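Side-chain contacts in tRNA (adenine(9)-N1)-methyltransferase (Sulfolobus acidocaldarius, PDB 5A7Z), which catalyses the S-adenosyl-L-methionine-dependent methylation of adenosine 9 in tRNA, forming N(1)-methyladenosine at that position: residues P108-D113 against E247-V252; K127-V132 against V151-Y156; G237-I242 against E261-L266. All coordinates share one frame; numbering follows the deposited sequence.

Contact 1. Residues P108-D113 against E247-V252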
loop_
_atom_site.group_PDB
_atom_site.type_symbol
_atom_site.label_atom_id
_atom_site.label_comp_id
_atom_site.label_asym_id
_atom_site.label_seq_id
_atom_site.Cartn_x
_atom_site.Cartn_y
_atom_site.Cartn_z
ATOM N N PRO A 108 -3.034 -4.950 -4.441
ATOM C CA PRO A 108 -4.297 -4.252 -4.382
ATOM C C PRO A 108 -4.166 -2.780 -4.759
ATOM O O PRO A 108 -3.054 -2.248 -4.808
ATOM C CB PRO A 108 -4.698 -4.387 -2.910
ATOM C CG PRO A 108 -3.394 -4.470 -2.180
ATOM C CD PRO A 108 -2.540 -5.305 -3.093
ATOM N N LYS A 109 -5.310 -2.150 -5.037
ATOM C CA LYS A 109 -5.372 -0.738 -5.412
ATOM C C LYS A 109 -6.002 0.053 -4.321
ATOM O O LYS A 109 -7.071 -0.286 -3.856
ATOM C CB LYS A 109 -6.203 -0.560 -6.663
ATOM C CG LYS A 109 -5.564 -1.150 -7.883
ATOM C CD LYS A 109 -6.456 -0.936 -9.074
ATOM C CE LYS A 109 -5.811 -1.472 -10.337
ATOM N NZ LYS A 109 -6.846 -1.773 -11.374
HETATM N N MSE A 110 -5.349 1.135 -3.946
HETATM C CA MSE A 110 -5.851 2.051 -2.957
HETATM C C MSE A 110 -6.188 3.333 -3.703
HETATM O O MSE A 110 -5.325 3.947 -4.320
HETATM C CB MSE A 110 -4.741 2.296 -1.912
HETATM C CG MSE A 110 -4.068 0.987 -1.441
HETATM SE SE MSE A 110 -5.311 -0.028 -0.259
HETATM C CE MSE A 110 -5.017 -1.775 -1.041
ATOM N N VAL A 111 -7.441 3.743 -3.637
ATOM C CA VAL A 111 -7.934 4.858 -4.448
ATOM C C VAL A 111 -8.397 5.938 -3.528
ATOM O O VAL A 111 -9.243 5.687 -2.648
ATOM C CB VAL A 111 -9.093 4.397 -5.331
ATOM C CG1 VAL A 111 -9.678 5.552 -6.090
ATOM C CG2 VAL A 111 -8.608 3.317 -6.296
ATOM N N ILE A 112 -7.782 7.105 -3.636
ATOM C CA ILE A 112 -8.257 8.284 -2.918
ATOM C C ILE A 112 -9.140 9.099 -3.852
ATOM O O ILE A 112 -8.676 9.617 -4.887
ATOM C CB ILE A 112 -7.104 9.178 -2.415
ATOM C CG1 ILE A 112 -6.041 8.333 -1.681
ATOM C CG2 ILE A 112 -7.640 10.280 -1.500
ATOM C CD1 ILE A 112 -6.622 7.461 -0.613
ATOM N N ASP A 113 -10.411 9.215 -3.478
ATOM C CA ASP A 113 -11.406 9.879 -4.334
ATOM C C ASP A 113 -11.558 11.337 -3.929
ATOM O O ASP A 113 -12.237 11.668 -2.963
ATOM C CB ASP A 113 -12.740 9.152 -4.248
ATOM C CG ASP A 113 -13.762 9.634 -5.294
ATOM O OD1 ASP A 113 -13.628 10.772 -5.857
ATOM O OD2 ASP A 113 -14.730 8.865 -5.527
ATOM N N GLU A 247 -3.452 2.804 6.058
ATOM C CA GLU A 247 -2.522 1.941 6.767
ATOM C C GLU A 247 -3.212 0.746 7.451
ATOM O O GLU A 247 -2.670 -0.356 7.477
ATOM C CB GLU A 247 -1.703 2.730 7.782
ATOM C CG GLU A 247 -0.710 1.844 8.492
ATOM C CD GLU A 247 0.272 2.598 9.359
ATOM O OE1 GLU A 247 0.420 3.816 9.165
ATOM O OE2 GLU A 247 0.903 1.958 10.247
ATOM N N ILE A 248 -4.409 0.955 7.971
ATOM C CA ILE A 248 -5.169 -0.145 8.538
ATOM C C ILE A 248 -5.456 -1.221 7.512
ATOM O O ILE A 248 -5.380 -2.420 7.823
ATOM C CB ILE A 248 -6.505 0.323 9.145
ATOM C CG1 ILE A 248 -6.255 1.090 10.449
ATOM C CG2 ILE A 248 -7.417 -0.872 9.393
ATOM C CD1 ILE A 248 -7.431 1.928 10.918
ATOM N N ILE A 249 -5.878 -0.808 6.320
ATOM C CA ILE A 249 -6.238 -1.773 5.266
ATOM C C ILE A 249 -4.974 -2.561 4.937
ATOM O O ILE A 249 -4.988 -3.768 4.835
ATOM C CB ILE A 249 -6.750 -1.091 3.957
ATOM C CG1 ILE A 249 -7.914 -0.122 4.206
ATOM C CG2 ILE A 249 -7.175 -2.130 2.930
ATOM C CD1 ILE A 249 -9.136 -0.761 4.809
ATOM N N LEU A 250 -3.885 -1.854 4.760
ATOM C CA LEU A 250 -2.632 -2.481 4.369
ATOM C C LEU A 250 -2.048 -3.362 5.502
ATOM O O LEU A 250 -1.437 -4.366 5.215
ATOM C CB LEU A 250 -1.635 -1.420 3.920
ATOM C CG LEU A 250 -2.024 -0.606 2.674
ATOM C CD1 LEU A 250 -1.089 0.588 2.510
ATOM C CD2 LEU A 250 -1.987 -1.468 1.421
ATOM N N ARG A 251 -2.300 -3.025 6.773
ATOM C CA ARG A 251 -1.847 -3.884 7.879
ATOM C C ARG A 251 -2.445 -5.233 7.684
ATOM O O ARG A 251 -1.811 -6.233 7.916
ATOM C CB ARG A 251 -2.359 -3.425 9.258
ATOM C CG ARG A 251 -1.962 -2.062 9.775
ATOM C CD ARG A 251 -0.503 -1.850 9.770
ATOM N NE ARG A 251 -0.077 -0.864 10.781
ATOM C CZ ARG A 251 0.689 -1.160 11.822
ATOM N NH1 ARG A 251 1.001 -2.419 12.091
ATOM N NH2 ARG A 251 1.102 -0.214 12.624
ATOM N N VAL A 252 -3.745 -5.232 7.402
ATOM C CA VAL A 252 -4.536 -6.435 7.392
ATOM C C VAL A 252 -4.182 -7.265 6.156
ATOM O O VAL A 252 -3.944 -8.459 6.256
ATOM C CB VAL A 252 -6.031 -6.103 7.421
ATOM C CG1 VAL A 252 -6.851 -7.338 7.149
ATOM C CG2 VAL A 252 -6.418 -5.496 8.766
#
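M110, a selenomethionine in strand 109-113, reaches across to L250 and I249 of helix 242-255; the CA atoms of M110 and I249 lie 9.1 Å apart, and side chains make the contact across that gap. The path of M110 starts at CB, which points at the helix. With chi1 at -46°, CG lies anti to the carbonyl carbon, and M110 CG comes within 4.3 Å of L250 CD2. A second bend at chi2 (-73°) puts the selenium against both helix residues: M110 SE is 4.0 Å from L250 CD2 and 4.3 Å from I249 CG2. The terminal methyl then folds back toward the ring of P108, and M110 CE packs against L250 CD2 at 3.9 Å. One leucine methyl therefore meets the last three atoms of the selenomethionine, and the two chains pass at a slant. I249 contributes only its CG2 branch, while the arm ending in CD1 leads off. The three touching residues are buried, and they meet through apolar groups. On the same helix, R251 NE and E247 OE2 form a salt bridge one helical turn apart, away from the strand. Strand 109-113 runs parallel to strands 148-151 and 196-202, which pair with it in the mixed sheet of the SPOUT methyltransferase domain. F197 of strand 196-202 touches both M110 and I249, L246 on the preceding helical turn also packs on M110, and L143 meets L250, so helix 242-255 is seated directly on the sheet.

Contact 2. Residues K127-V132 against V151-Y156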
loop_
_atom_site.group_PDB
_atom_site.type_symbol
_atom_site.label_atom_id
_atom_site.label_comp_id
_atom_site.label_asym_id
_atom_site.label_seq_id
_atom_site.Cartn_x
_atom_site.Cartn_y
_atom_site.Cartn_z
ATOM N N LYS A 127 -6.421 19.755 5.607
ATOM C CA LYS A 127 -6.261 18.402 6.151
ATOM C C LYS A 127 -6.130 17.399 5.035
ATOM O O LYS A 127 -5.201 16.623 4.992
ATOM C CB LYS A 127 -7.473 17.993 6.961
ATOM C CG LYS A 127 -7.540 18.600 8.338
ATOM C CD LYS A 127 -8.891 18.300 8.970
ATOM C CE LYS A 127 -9.006 16.854 9.401
ATOM N NZ LYS A 127 -8.845 16.700 10.874
ATOM N N THR A 128 -7.097 17.396 4.151
ATOM C CA THR A 128 -7.142 16.398 3.090
ATOM C C THR A 128 -5.854 16.353 2.293
ATOM O O THR A 128 -5.348 15.276 1.992
ATOM C CB THR A 128 -8.339 16.635 2.145
ATOM O OG1 THR A 128 -9.560 16.507 2.887
ATOM C CG2 THR A 128 -8.350 15.634 1.006
ATOM N N LEU A 129 -5.304 17.499 1.952
ATOM C CA LEU A 129 -4.082 17.495 1.114
ATOM C C LEU A 129 -2.874 16.966 1.880
ATOM O O LEU A 129 -1.936 16.342 1.292
ATOM C CB LEU A 129 -3.807 18.877 0.591
ATOM C CG LEU A 129 -4.861 19.300 -0.414
ATOM C CD1 LEU A 129 -4.659 20.757 -0.761
ATOM C CD2 LEU A 129 -4.771 18.423 -1.666
ATOM N N LEU A 130 -2.883 17.211 3.193
ATOM C CA LEU A 130 -1.810 16.738 4.047
ATOM C C LEU A 130 -1.921 15.223 4.181
ATOM O O LEU A 130 -0.931 14.512 4.053
ATOM C CB LEU A 130 -1.898 17.394 5.428
ATOM C CG LEU A 130 -0.925 16.893 6.474
ATOM C CD1 LEU A 130 0.524 17.143 6.025
ATOM C CD2 LEU A 130 -1.214 17.576 7.808
ATOM N N GLN A 131 -3.147 14.742 4.436
ATOM C CA GLN A 131 -3.424 13.323 4.506
ATOM C C GLN A 131 -3.060 12.605 3.215
ATOM O O GLN A 131 -2.468 11.530 3.237
ATOM C CB GLN A 131 -4.872 13.086 4.872
ATOM C CG GLN A 131 -5.147 13.434 6.341
ATOM C CD GLN A 131 -6.607 13.422 6.679
ATOM O OE1 GLN A 131 -7.414 12.788 5.995
ATOM N NE2 GLN A 131 -6.962 14.087 7.766
ATOM N N VAL A 132 -3.380 13.190 2.091
ATOM C CA VAL A 132 -3.039 12.549 0.858
ATOM C C VAL A 132 -1.553 12.372 0.742
ATOM O O VAL A 132 -1.082 11.298 0.436
ATOM C CB VAL A 132 -3.572 13.293 -0.331
ATOM C CG1 VAL A 132 -2.806 12.897 -1.594
ATOM C CG2 VAL A 132 -5.039 12.964 -0.491
ATOM N N VAL A 151 -7.822 10.314 -7.440
ATOM C CA VAL A 151 -8.748 10.642 -8.472
ATOM C C VAL A 151 -9.589 11.830 -8.137
ATOM O O VAL A 151 -10.093 11.968 -7.062
ATOM C CB VAL A 151 -9.616 9.441 -8.847
ATOM C CG1 VAL A 151 -10.566 9.127 -7.733
ATOM C CG2 VAL A 151 -10.388 9.732 -10.104
ATOM N N GLY A 152 -9.714 12.711 -9.094
ATOM C CA GLY A 152 -10.616 13.817 -8.912
ATOM C C GLY A 152 -10.054 15.090 -9.418
ATOM O O GLY A 152 -10.776 16.027 -9.571
ATOM N N LYS A 153 -8.758 15.105 -9.669
ATOM C CA LYS A 153 -8.064 16.274 -10.178
ATOM C C LYS A 153 -6.876 15.848 -10.945
ATOM O O LYS A 153 -6.000 15.278 -10.376
ATOM C CB LYS A 153 -7.537 17.126 -9.052
ATOM C CG LYS A 153 -8.581 17.824 -8.199
ATOM C CD LYS A 153 -7.905 18.805 -7.262
ATOM C CE LYS A 153 -7.083 18.079 -6.225
ATOM N NZ LYS A 153 -6.500 18.977 -5.220
ATOM N N ALA A 154 -6.826 16.168 -12.222
ATOM C CA ALA A 154 -5.759 15.734 -13.095
ATOM C C ALA A 154 -4.401 16.445 -12.960
ATOM O O ALA A 154 -3.409 15.942 -13.448
ATOM C CB ALA A 154 -6.239 15.806 -14.531
ATOM N N ASP A 155 -4.359 17.594 -12.296
ATOM C CA ASP A 155 -3.137 18.400 -12.213
ATOM C C ASP A 155 -2.090 17.957 -11.168
ATOM O O ASP A 155 -0.911 17.913 -11.461
ATOM C CB ASP A 155 -3.518 19.857 -11.938
ATOM C CG ASP A 155 -4.261 20.027 -10.628
ATOM O OD1 ASP A 155 -4.548 19.006 -9.968
ATOM O OD2 ASP A 155 -4.599 21.141 -10.178
ATOM N N TYR A 156 -2.548 17.642 -9.965
ATOM C CA TYR A 156 -1.729 17.239 -8.834
ATOM C C TYR A 156 -0.620 16.230 -9.104
ATOM O O TYR A 156 -0.709 15.497 -10.049
ATOM C CB TYR A 156 -2.647 16.607 -7.821
ATOM C CG TYR A 156 -2.268 16.907 -6.418
ATOM C CD1 TYR A 156 -2.081 18.208 -6.010
ATOM C CD2 TYR A 156 -2.094 15.895 -5.498
ATOM C CE1 TYR A 156 -1.735 18.503 -4.723
ATOM C CE2 TYR A 156 -1.751 16.177 -4.198
ATOM C CZ TYR A 156 -1.569 17.490 -3.825
ATOM O OH TYR A 156 -1.219 17.800 -2.543
#
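The CA atoms of L129 and Y156, 10.2 Å apart, are the nearest pair of CA atoms across the two segments, a helical turn and an irregular loop. Residues 127-132 are regular helix, with Q131 N bonded to K127 O and V132 N to T128 O. Across from them, V151 ends a strand, G152 takes a positive phi (139°) and the chain turns at A154 and D155, so that K153 and Y156 both point their side chains at the helix. L129 leaves the helix with CG anti to the carbonyl carbon (chi1 -68°), which carries its CD2 methyl forward to the tyrosine. L129 CD2 lies 3.7 Å from Y156 OH and 4.0 Å from Y156 CZ, meeting the phenol end of the ring obliquely. V132, three residues further along the helix, adds a looser touch, its CG1 being 4.3 Å from Y156 CE2. The same leucine methyl also borders the lysine: K153 NZ is 4.0 Å from L129 CD2, a van der Waals contact alone, reached after the lysine chain bends at chi3. The polar ends find partners nearby, since Y156 OH is hydrogen-bonded to D133 OD1 on the next residue of the helix and K153 makes a cation-pi interaction with F117. F117 also touches L129. The loop follows strand 148-151, G152 makes a backbone hydrogen bond with V164 at the end of strand 162-164, and the loop lies beside helix 122-142, whose V132 packs on I112 of strand 109-113.

Contact 3. Residues G237-I242 against E261-L266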
loop_
_atom_site.group_PDB
_atom_site.type_symbol
_atom_site.label_atom_id
_atom_site.label_comp_id
_atom_site.label_asym_id
_atom_site.label_seq_id
_atom_site.Cartn_x
_atom_site.Cartn_y
_atom_site.Cartn_z
ATOM N N GLY A 237 -13.446 4.340 18.332
ATOM C CA GLY A 237 -11.983 4.455 18.505
ATOM C C GLY A 237 -11.182 4.569 17.200
ATOM O O GLY A 237 -9.958 4.502 17.216
ATOM N N VAL A 238 -11.869 4.774 16.076
ATOM C CA VAL A 238 -11.277 4.546 14.759
ATOM C C VAL A 238 -10.765 5.846 14.155
ATOM O O VAL A 238 -11.496 6.806 14.092
ATOM C CB VAL A 238 -12.322 3.960 13.789
ATOM C CG1 VAL A 238 -11.672 3.638 12.452
ATOM C CG2 VAL A 238 -12.972 2.725 14.389
ATOM N N PRO A 239 -9.518 5.864 13.662
ATOM C CA PRO A 239 -9.023 7.071 12.979
ATOM C C PRO A 239 -9.892 7.435 11.787
ATOM O O PRO A 239 -10.434 6.543 11.137
ATOM C CB PRO A 239 -7.623 6.662 12.497
ATOM C CG PRO A 239 -7.228 5.505 13.355
ATOM C CD PRO A 239 -8.505 4.793 13.706
ATOM N N ASP A 240 -10.045 8.728 11.501
ATOM C CA ASP A 240 -10.746 9.136 10.274
ATOM C C ASP A 240 -9.828 9.810 9.269
ATOM O O ASP A 240 -10.290 10.277 8.228
ATOM C CB ASP A 240 -11.941 10.032 10.575
ATOM C CG ASP A 240 -11.616 11.127 11.547
ATOM O OD1 ASP A 240 -10.422 11.431 11.737
ATOM O OD2 ASP A 240 -12.565 11.672 12.146
ATOM N N GLU A 241 -8.537 9.841 9.577
ATOM C CA GLU A 241 -7.529 10.303 8.644
ATOM C C GLU A 241 -7.343 9.289 7.503
ATOM O O GLU A 241 -7.209 8.087 7.738
ATOM C CB GLU A 241 -6.190 10.527 9.363
ATOM C CG GLU A 241 -6.165 11.715 10.325
ATOM C CD GLU A 241 -6.610 11.370 11.760
ATOM O OE1 GLU A 241 -6.791 10.163 12.106
ATOM O OE2 GLU A 241 -6.775 12.322 12.550
ATOM N N ILE A 242 -7.312 9.795 6.277
ATOM C CA ILE A 242 -7.246 8.953 5.069
ATOM C C ILE A 242 -6.010 8.095 5.150
ATOM O O ILE A 242 -6.102 6.908 5.048
ATOM C CB ILE A 242 -7.225 9.819 3.777
ATOM C CG1 ILE A 242 -8.614 10.408 3.511
ATOM C CG2 ILE A 242 -6.766 9.018 2.565
ATOM C CD1 ILE A 242 -8.601 11.613 2.586
ATOM N N GLU A 261 -6.257 -5.372 15.698
ATOM C CA GLU A 261 -4.905 -4.968 16.085
ATOM C C GLU A 261 -4.358 -3.916 15.161
ATOM O O GLU A 261 -3.506 -3.121 15.554
ATOM C CB GLU A 261 -3.957 -6.171 16.077
ATOM C CG GLU A 261 -4.337 -7.265 17.072
ATOM C CD GLU A 261 -3.770 -7.035 18.482
ATOM O OE1 GLU A 261 -4.155 -6.030 19.163
ATOM O OE2 GLU A 261 -2.951 -7.887 18.919
ATOM N N ALA A 262 -4.794 -3.965 13.902
ATOM C CA ALA A 262 -4.418 -2.951 12.935
ATOM C C ALA A 262 -4.976 -1.614 13.408
ATOM O O ALA A 262 -4.287 -0.612 13.405
ATOM C CB ALA A 262 -4.949 -3.315 11.556
ATOM N N ILE A 263 -6.229 -1.611 13.852
ATOM C CA ILE A 263 -6.832 -0.375 14.308
ATOM C C ILE A 263 -6.113 0.115 15.540
ATOM O O ILE A 263 -5.794 1.302 15.636
ATOM C CB ILE A 263 -8.327 -0.513 14.619
ATOM C CG1 ILE A 263 -9.115 -0.786 13.361
ATOM C CG2 ILE A 263 -8.861 0.772 15.245
ATOM C CD1 ILE A 263 -10.514 -1.310 13.624
ATOM N N ILE A 264 -5.839 -0.803 16.471
ATOM C CA ILE A 264 -5.144 -0.460 17.724
ATOM C C ILE A 264 -3.830 0.226 17.405
ATOM O O ILE A 264 -3.556 1.314 17.902
ATOM C CB ILE A 264 -4.857 -1.717 18.607
ATOM C CG1 ILE A 264 -6.151 -2.283 19.231
ATOM C CG2 ILE A 264 -3.837 -1.391 19.696
ATOM C CD1 ILE A 264 -7.098 -1.240 19.754
ATOM N N SER A 265 -3.021 -0.400 16.562
ATOM C CA SER A 265 -1.672 0.098 16.309
ATOM C C SER A 265 -1.661 1.544 15.758
ATOM O O SER A 265 -0.634 2.218 15.826
ATOM C CB SER A 265 -0.918 -0.851 15.375
ATOM O OG SER A 265 -1.704 -1.195 14.250
ATOM N N LEU A 266 -2.812 2.024 15.259
ATOM C CA LEU A 266 -2.941 3.411 14.742
ATOM C C LEU A 266 -3.698 4.373 15.665
ATOM O O LEU A 266 -4.083 4.025 16.779
ATOM C CB LEU A 266 -3.619 3.404 13.360
ATOM C CG LEU A 266 -2.619 3.224 12.222
ATOM C CD1 LEU A 266 -2.163 1.786 12.110
ATOM C CD2 LEU A 266 -3.192 3.688 10.912
#
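G237 meets I263 through its backbone, with G237 O 4.4 Å from I263 CG2, at the exposed beginning of the contact. V238 follows, set to the side of the helix; its CG2 comes no nearer than 4.6 Å to I263 CG2, and V238 and I263 also both touch I229. P239 makes the largest contribution from its own segment. Its CB is directed at the other segment, and its ring meets two residues with neighbouring atoms: P239 CD is 4.3 Å from I263 CG2, and P239 CG is 4.2 Å from L266 CB. The CA atoms of P239 and L266 are 7.3 Å apart, and the proline ring and leucine side chain cross at about a right angle. I263 presents its short CG2 branch to the proline. Past P239 the segment turns away: D240 O is hydrogen-bonded to R208, E241 holds the N-cap position of helix 242-255, and I242 N bonds to Q131 OE1 of helix 122-142. On the helix side, L266, the final modelled residue, also touches E247 of helix 242-255. Aliphatic groups make the cross-segment touches at van der Waals distances, with the glycine carbonyl at the margin, which implies that shape and removal of apolar surface from water, rather than directional bonds, hold the end of the modelled chain against this loop.

In the fold
Contact 1 lies in the core, its centre about 6 Å from the chain centre; contacts 2 and 3 are partly buried, their centres about 17 and 16 Å from it. All three are mainly apolar across their segments, but the outer contact 2 brings in a lysine and a phenol, and contact 3 a carbonyl, whereas the touching groups of contact 1 are all apolar and buried. Contacts 1 and 2 are joined by the sheet, where I112 O probably bonds to V151 N. Contacts 1 and 3 meet through successive helices, R251 packing on A262, and through I112 of the strand, which packs on I242. Contacts 2 and 3 touch where helix 122-142 meets the loop entering helix 242-255.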